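Local coordinates for ferritin like protein (Caulobacter vibrioides, PDB 3HL1) that is of unknown function but belongs to the ferritin-like family of helical proteins and probably binds metal, at residues L23-I26 / P27-T31; I87-D90 / L91-P94; I304-C307 / W308-A312. All blocks are in the same frame, centred on the assembly; numbering follows the deposited sequence.

Interaction 1. Residues L23-I26 / P27-T31; sequences LWTI and PYYLT
W24 and Y28, one helical turn apart, lie side by side and point the same way, each with CG anti to its own backbone N (chi1 -176° and -158°). Their planes are nearly parallel but slid past each other, and the six-membered ring of W24 and the ring of Y28 barely overlap; the touch is W24 CH2 against Y28 CD2 at 3.8 Å. Polar partners elsewhere fix both rims: W24 NE1 bonds to E78 O and Y28 OH to S104 O. A CH-pi contact joins the next pair, with T25 CB sitting 4.0 Å from the centroid of the Y29 ring, over one face and offset toward the rim. The run belongs to helix 8-35, a long helix of the ferritin-like fold, mostly buried in this part and packed here against helices 42-67 and 112-121. T25 OG1 reaches E54 and Y29 OH reaches E122, which lie on or just beyond those helices. Apolar contact on another side of the helix puts I26 CG2 3.6 Å from L30 CD1. Among the backbone bonds, Y29 N bonds to T25 O (2.9 Å) and L30 N to I26 O (2.8 Å). P27 has no N-H to offer the preceding turn, and the helix kinks there. The P27 carbonyl is gripped twice: T31 N and T31 OG1 reach P27 O from opposite faces of its plane, at 2.9 and 2.6 Å respectively.

Interaction 2. Residues I87-D90 / L91-P94; sequences IDFD and LDTP
L91 folds back over D88, the two side chains crossing at about a right angle. Followed outward from the backbone, L91 CB first meets D88 O at 3.4 Å. The next atom, L91 CG, stays close to that carbonyl oxygen and also comes within 3.8 Å of D88 OD2, one oxygen of the carboxylate. Its branches then part: L91 CD1 rests against D88 CB at 3.9 Å, while L91 CD2 lies near D88 OD2. With CG beside the backbone N and anti to the carbonyl carbon (chi1 -62°), the leucine is carried back along the chain toward the aspartate. Beneath this packing L91 N donates to D88 O at 3.1 Å, approaching from above the carbonyl plane. D92 N makes the equivalent bond to F89 O at 3.0 Å. D92 OD2 also comes to the edge of the F89 ring, near its plane, 3.8 Å from F89 CD1, with ring and carboxylate planes 60° apart. A water bridges the turn by donating to both D90 O and D92 O. Further along, T93 shares backbone hydrogen bonds with T128, tying the loop to another part of the chain. D88 OD1 accepts from D90 N at 3.1 Å, met from above the carboxylate plane; this Asx turn leads into a short 3-10 turn, whose signature is the successive i to i+3 bonds, in the loop between helices 42-67 and 112-121.

Interaction 3. Residues I304-C307 / W308-A312; sequences ILSC and WKLGA
A312 N bonds back to C307 O at 2.9 Å, the donor above the carbonyl plane, where helix 292-309 ends in a Schellman motif. With the bond from G311 N to W308 O at 3.0 Å, it makes up the pair of bonds back into the last turn that defines the motif. G311 leaves the helical conformation with positive phi (78°), and A312 CB comes to lie 4.4 Å from C307 CB. L310 N, at the end of the last turn, bonds to S306 O at 3.0 Å and makes a weak second bond to C307 O.

Around this cap the side chains pack along the final turns. L310 CD1 comes within 3.8 Å of S306 OG. The aliphatic part of K309 crosses L305 at a slant, with L305 CG and K309 CD 4.0 Å apart, while the lysine chain bends at its last two torsions and NZ makes a weak hydrogen bond to Y250 OH. K309 N donates to L305 O in an almost straight bond, which holds this turn helical up to the cap. On the more buried flank, W308 CD1 lies 3.7 Å from I304 O, the oxygen to which W308 N makes a weak hydrogen bond, and A312 O lies above one face of the indole, offset toward its rim.

Farther out, helix 261-283 covers the end of the helix, with A265 against C307 and L310 and Q266 against A312. G311 shares a backbone hydrogen bond with V253. Helix 8-35 closes another side: I304 packs on L30 and Y34, L305 on Y34 and W308 on S35. The indole nitrogen, W308 NE1, donates its hydrogen to T31 O, 2.9 Å away.

Overall arrangement
From the N terminus, interaction 1 comes first, a buried stretch within helix 8-35. Interaction 2 follows in the loop between helices 42-67 and 112-121, and interaction 3 marks the C-terminal end of helix 292-309. Each is local: the second closes a tight turn, the third caps a helix, and none nests in or crosses another. Interactions 1 and 3 are distant in sequence yet touch in space, joining helix 8-35 to helix 292-309 by one hydrogen bond and apolar packing. Interaction 2 stands apart, its centre about 22 Å from that of interaction 1 and 34 Å from that of interaction 3.

Interaction 1. Residues L23-I26 / P27-T31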
loop_
_atom_site.group_PDB
_atom_site.type_symbol
_atom_site.label_atom_id
_atom_site.label_comp_id
_atom_site.label_asym_id
_atom_site.label_seq_id
_atom_site.Cartn_x
_atom_site.Cartn_y
_atom_site.Cartn_z
ATOM N N LEU A 23 1.121 -3.055 -0.004
ATOM C CA LEU A 23 0.538 -3.900 1.043
ATOM C C LEU A 23 0.847 -3.347 2.447
ATOM O O LEU A 23 -0.027 -3.328 3.350
ATOM C CB LEU A 23 1.099 -5.330 0.938
ATOM C CG LEU A 23 0.455 -6.313 1.957
ATOM C CD1 LEU A 23 -1.062 -6.361 1.779
ATOM C CD2 LEU A 23 1.014 -7.708 1.885
ATOM N N TRP A 24 2.104 -2.944 2.660
ATOM C CA TRP A 24 2.500 -2.354 3.934
ATOM C C TRP A 24 1.570 -1.208 4.377
ATOM O O TRP A 24 1.242 -1.122 5.538
ATOM C CB TRP A 24 3.961 -1.917 3.906
ATOM C CG TRP A 24 4.482 -1.403 5.166
ATOM C CD1 TRP A 24 5.236 -2.075 6.067
ATOM C CD2 TRP A 24 4.406 -0.066 5.630
ATOM N NE1 TRP A 24 5.538 -1.282 7.119
ATOM C CE2 TRP A 24 5.069 -0.027 6.873
ATOM C CE3 TRP A 24 3.788 1.104 5.147
ATOM C CZ2 TRP A 24 5.162 1.129 7.634
ATOM C CZ3 TRP A 24 3.888 2.266 5.911
ATOM C CH2 TRP A 24 4.557 2.267 7.137
ATOM N N THR A 25 1.104 -0.368 3.460
ATOM C CA THR A 25 0.241 0.734 3.791
ATOM C C THR A 25 -1.143 0.289 4.223
ATOM O O THR A 25 -1.800 1.016 4.920
ATOM C CB THR A 25 0.045 1.733 2.638
ATOM O OG1 THR A 25 -0.746 1.099 1.633
ATOM C CG2 THR A 25 1.388 2.239 2.045
ATOM N N ILE A 26 -1.615 -0.887 3.792
ATOM C CA ILE A 26 -2.994 -1.281 4.025
ATOM C C ILE A 26 -3.297 -1.518 5.520
ATOM O O ILE A 26 -4.209 -0.872 6.064
ATOM C CB ILE A 26 -3.419 -2.453 3.069
ATOM C CG1 ILE A 26 -3.417 -1.888 1.621
ATOM C CG2 ILE A 26 -4.784 -3.028 3.475
ATOM C CD1 ILE A 26 -3.458 -2.889 0.531
ATOM N N PRO A 27 -2.566 -2.454 6.194
ATOM C CA PRO A 27 -2.756 -2.541 7.642
ATOM C C PRO A 27 -2.474 -1.260 8.412
ATOM O O PRO A 27 -3.174 -0.987 9.384
ATOM C CB PRO A 27 -1.845 -3.714 8.067
ATOM C CG PRO A 27 -1.689 -4.533 6.838
ATOM C CD PRO A 27 -1.622 -3.496 5.729
ATOM N N TYR A 28 -1.498 -0.445 7.957
ATOM C CA TYR A 28 -1.220 0.836 8.568
ATOM C C TYR A 28 -2.458 1.753 8.553
ATOM O O TYR A 28 -2.829 2.238 9.589
ATOM C CB TYR A 28 -0.002 1.544 7.919
ATOM C CG TYR A 28 0.640 2.577 8.817
ATOM C CD1 TYR A 28 0.153 3.893 8.848
ATOM C CD2 TYR A 28 1.707 2.238 9.680
ATOM C CE1 TYR A 28 0.721 4.848 9.700
ATOM C CE2 TYR A 28 2.282 3.193 10.537
ATOM C CZ TYR A 28 1.782 4.483 10.524
ATOM O OH TYR A 28 2.280 5.377 11.363
ATOM N N TYR A 29 -3.013 2.013 7.386
ATOM C CA TYR A 29 -4.154 2.853 7.197
ATOM C C TYR A 29 -5.395 2.255 7.849
ATOM O O TYR A 29 -6.212 2.978 8.371
ATOM C CB TYR A 29 -4.444 3.071 5.711
ATOM C CG TYR A 29 -3.446 3.900 4.921
ATOM C CD1 TYR A 29 -2.191 4.266 5.448
ATOM C CD2 TYR A 29 -3.664 4.120 3.556
ATOM C CE1 TYR A 29 -1.273 4.975 4.689
ATOM C CE2 TYR A 29 -2.705 4.767 2.767
ATOM C CZ TYR A 29 -1.529 5.209 3.329
ATOM O OH TYR A 29 -0.573 5.844 2.521
ATOM N N LEU A 30 -5.579 0.945 7.744
ATOM C CA LEU A 30 -6.744 0.289 8.327
ATOM C C LEU A 30 -6.759 0.429 9.840
ATOM O O LEU A 30 -7.826 0.660 10.458
ATOM C CB LEU A 30 -6.795 -1.206 7.962
ATOM C CG LEU A 30 -7.294 -1.576 6.550
ATOM C CD1 LEU A 30 -7.041 -3.099 6.262
ATOM C CD2 LEU A 30 -8.782 -1.120 6.329
ATOM N N THR A 31 -5.586 0.266 10.441
ATOM C CA THR A 31 -5.397 0.404 11.895
ATOM C C THR A 31 -5.787 1.807 12.361
ATOM O O THR A 31 -6.550 1.926 13.315
ATOM C CB THR A 31 -3.973 0.004 12.318
ATOM O OG1 THR A 31 -3.775 -1.356 11.911
ATOM C CG2 THR A 31 -3.815 0.136 13.867
#

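Interaction 2. Residues I87-D90 / L91-P94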
loop_
_atom_site.group_PDB
_atom_site.type_symbol
_atom_site.label_atom_id
_atom_site.label_comp_id
_atom_site.label_asym_id
_atom_site.label_seq_id
_atom_site.Cartn_x
_atom_site.Cartn_y
_atom_site.Cartn_z
ATOM N N ILE A 87 11.670 3.009 1.012
ATOM C CA ILE A 87 11.649 4.473 1.096
ATOM C C ILE A 87 12.710 4.952 2.090
ATOM O O ILE A 87 12.807 4.456 3.200
ATOM C CB ILE A 87 10.285 5.055 1.501
ATOM C CG1 ILE A 87 9.197 4.634 0.498
ATOM C CG2 ILE A 87 10.371 6.601 1.602
ATOM C CD1 ILE A 87 9.462 5.062 -0.963
ATOM N N ASP A 88 13.556 5.837 1.617
ATOM C CA ASP A 88 14.580 6.532 2.447
ATOM C C ASP A 88 14.412 8.040 2.322
ATOM O O ASP A 88 14.791 8.643 1.324
ATOM C CB ASP A 88 15.964 6.145 1.925
ATOM C CG ASP A 88 17.110 6.683 2.787
ATOM O OD1 ASP A 88 16.864 7.357 3.830
ATOM O OD2 ASP A 88 18.268 6.435 2.378
ATOM N N PHE A 89 13.876 8.669 3.358
ATOM C CA PHE A 89 13.588 10.102 3.308
ATOM C C PHE A 89 14.873 10.943 3.338
ATOM O O PHE A 89 14.850 12.113 2.979
ATOM C CB PHE A 89 12.608 10.495 4.419
ATOM C CG PHE A 89 11.273 9.799 4.293
ATOM C CD1 PHE A 89 10.481 10.010 3.194
ATOM C CD2 PHE A 89 10.845 8.903 5.255
ATOM C CE1 PHE A 89 9.256 9.367 3.056
ATOM C CE2 PHE A 89 9.626 8.221 5.127
ATOM C CZ PHE A 89 8.827 8.451 4.013
ATOM N N ASP A 90 15.969 10.305 3.745
ATOM C CA ASP A 90 17.296 10.925 3.808
ATOM C C ASP A 90 17.738 11.254 2.408
ATOM O O ASP A 90 18.667 12.012 2.217
ATOM C CB ASP A 90 18.370 9.985 4.379
ATOM C CG ASP A 90 18.213 9.700 5.861
ATOM O OD1 ASP A 90 17.515 10.451 6.576
ATOM O OD2 ASP A 90 18.835 8.708 6.311
ATOM N N LEU A 91 17.117 10.639 1.411
ATOM C CA LEU A 91 17.451 10.955 0.029
ATOM C C LEU A 91 16.878 12.298 -0.437
ATOM O O LEU A 91 17.270 12.824 -1.472
ATOM C CB LEU A 91 16.997 9.845 -0.915
ATOM C CG LEU A 91 17.623 8.462 -0.711
ATOM C CD1 LEU A 91 16.955 7.443 -1.572
ATOM C CD2 LEU A 91 19.125 8.529 -1.043
ATOM N N ASP A 92 15.913 12.823 0.297
ATOM C CA ASP A 92 15.150 13.969 -0.147
ATOM C C ASP A 92 15.683 15.253 0.487
ATOM O O ASP A 92 16.191 15.234 1.591
ATOM C CB ASP A 92 13.680 13.796 0.272
ATOM C CG ASP A 92 13.043 12.552 -0.299
ATOM O OD1 ASP A 92 13.476 12.158 -1.404
ATOM O OD2 ASP A 92 12.133 11.973 0.348
ATOM N N THR A 93 15.488 16.367 -0.202
ATOM C CA THR A 93 15.921 17.679 0.287
ATOM C C THR A 93 14.762 18.687 0.098
ATOM O O THR A 93 14.260 18.879 -1.017
ATOM C CB THR A 93 17.192 18.104 -0.460
ATOM O OG1 THR A 93 16.904 18.139 -1.855
ATOM C CG2 THR A 93 18.372 17.078 -0.238
ATOM N N PRO A 94 14.226 19.227 1.202
ATOM C CA PRO A 94 14.564 18.911 2.605
ATOM C C PRO A 94 14.073 17.499 2.950
ATOM O O PRO A 94 13.207 16.962 2.243
ATOM C CB PRO A 94 13.793 19.974 3.404
ATOM C CG PRO A 94 12.586 20.261 2.564
ATOM C CD PRO A 94 13.094 20.174 1.116
HETATM O O HOH W 1 18.649 14.649 3.421
#

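Interaction 3. Residues I304-C307 / W308-A312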
loop_
_atom_site.group_PDB
_atom_site.type_symbol
_atom_site.label_atom_id
_atom_site.label_comp_id
_atom_site.label_asym_id
_atom_site.label_seq_id
_atom_site.Cartn_x
_atom_site.Cartn_y
_atom_site.Cartn_z
ATOM N N ILE A 304 -10.388 -5.958 13.015
ATOM C CA ILE A 304 -9.575 -4.787 13.382
ATOM C C ILE A 304 -10.343 -3.905 14.363
ATOM O O ILE A 304 -9.824 -3.437 15.387
ATOM C CB ILE A 304 -9.159 -3.982 12.109
ATOM C CG1 ILE A 304 -8.365 -4.880 11.187
ATOM C CG2 ILE A 304 -8.361 -2.745 12.493
ATOM C CD1 ILE A 304 -8.190 -4.339 9.720
ATOM N N LEU A 305 -11.598 -3.647 14.057
ATOM C CA LEU A 305 -12.437 -2.850 14.972
ATOM C C LEU A 305 -12.570 -3.526 16.329
ATOM O O LEU A 305 -12.552 -2.890 17.381
ATOM C CB LEU A 305 -13.822 -2.640 14.392
ATOM C CG LEU A 305 -14.838 -1.865 15.221
ATOM C CD1 LEU A 305 -14.309 -0.500 15.600
ATOM C CD2 LEU A 305 -16.113 -1.737 14.418
ATOM N N SER A 306 -12.684 -4.834 16.308
ATOM C CA SER A 306 -12.898 -5.554 17.547
ATOM C C SER A 306 -11.666 -5.454 18.461
ATOM O O SER A 306 -11.815 -5.257 19.671
ATOM C CB SER A 306 -13.327 -6.992 17.269
ATOM O OG SER A 306 -13.117 -7.738 18.438
ATOM N N CYS A 307 -10.457 -5.464 17.903
ATOM C CA CYS A 307 -9.242 -5.191 18.679
ATOM C C CYS A 307 -9.314 -3.866 19.398
ATOM O O CYS A 307 -9.147 -3.797 20.613
ATOM C CB CYS A 307 -7.989 -5.215 17.802
ATOM S SG CYS A 307 -7.520 -6.849 17.185
ATOM N N TRP A 308 -9.590 -2.792 18.655
ATOM C CA TRP A 308 -9.701 -1.477 19.243
ATOM C C TRP A 308 -10.760 -1.366 20.331
ATOM O O TRP A 308 -10.507 -0.782 21.406
ATOM C CB TRP A 308 -10.000 -0.440 18.156
ATOM C CG TRP A 308 -8.810 0.007 17.394
ATOM C CD1 TRP A 308 -8.675 -0.022 16.056
ATOM C CD2 TRP A 308 -7.647 0.630 17.912
ATOM N NE1 TRP A 308 -7.484 0.569 15.682
ATOM C CE2 TRP A 308 -6.822 0.952 16.811
ATOM C CE3 TRP A 308 -7.196 0.937 19.197
ATOM C CZ2 TRP A 308 -5.591 1.559 16.959
ATOM C CZ3 TRP A 308 -5.962 1.570 19.346
ATOM C CH2 TRP A 308 -5.174 1.869 18.243
ATOM N N LYS A 309 -11.948 -1.889 20.052
ATOM C CA LYS A 309 -12.989 -1.903 21.047
ATOM C C LYS A 309 -12.586 -2.625 22.341
ATOM O O LYS A 309 -13.063 -2.249 23.409
ATOM C CB LYS A 309 -14.234 -2.546 20.490
ATOM C CG LYS A 309 -15.040 -1.632 19.573
ATOM C CD LYS A 309 -16.178 -2.440 18.958
ATOM C CE LYS A 309 -17.470 -1.731 18.812
ATOM N NZ LYS A 309 -17.397 -0.256 18.743
ATOM N N LEU A 310 -11.751 -3.655 22.242
ATOM C CA LEU A 310 -11.236 -4.373 23.408
ATOM C C LEU A 310 -9.990 -3.770 24.032
ATOM O O LEU A 310 -9.454 -4.326 24.978
ATOM C CB LEU A 310 -11.030 -5.864 23.098
ATOM C CG LEU A 310 -12.325 -6.609 22.798
ATOM C CD1 LEU A 310 -12.146 -7.909 22.062
ATOM C CD2 LEU A 310 -13.197 -6.795 24.070
ATOM N N GLY A 311 -9.522 -2.630 23.540
ATOM C CA GLY A 311 -8.325 -2.000 24.100
ATOM C C GLY A 311 -7.006 -2.634 23.664
ATOM O O GLY A 311 -6.019 -2.496 24.342
ATOM N N ALA A 312 -6.992 -3.296 22.503
ATOM C CA ALA A 312 -5.789 -3.871 21.928
ATOM C C ALA A 312 -5.530 -3.179 20.576
ATOM O O ALA A 312 -6.401 -3.134 19.714
ATOM C CB ALA A 312 -5.961 -5.356 21.688
#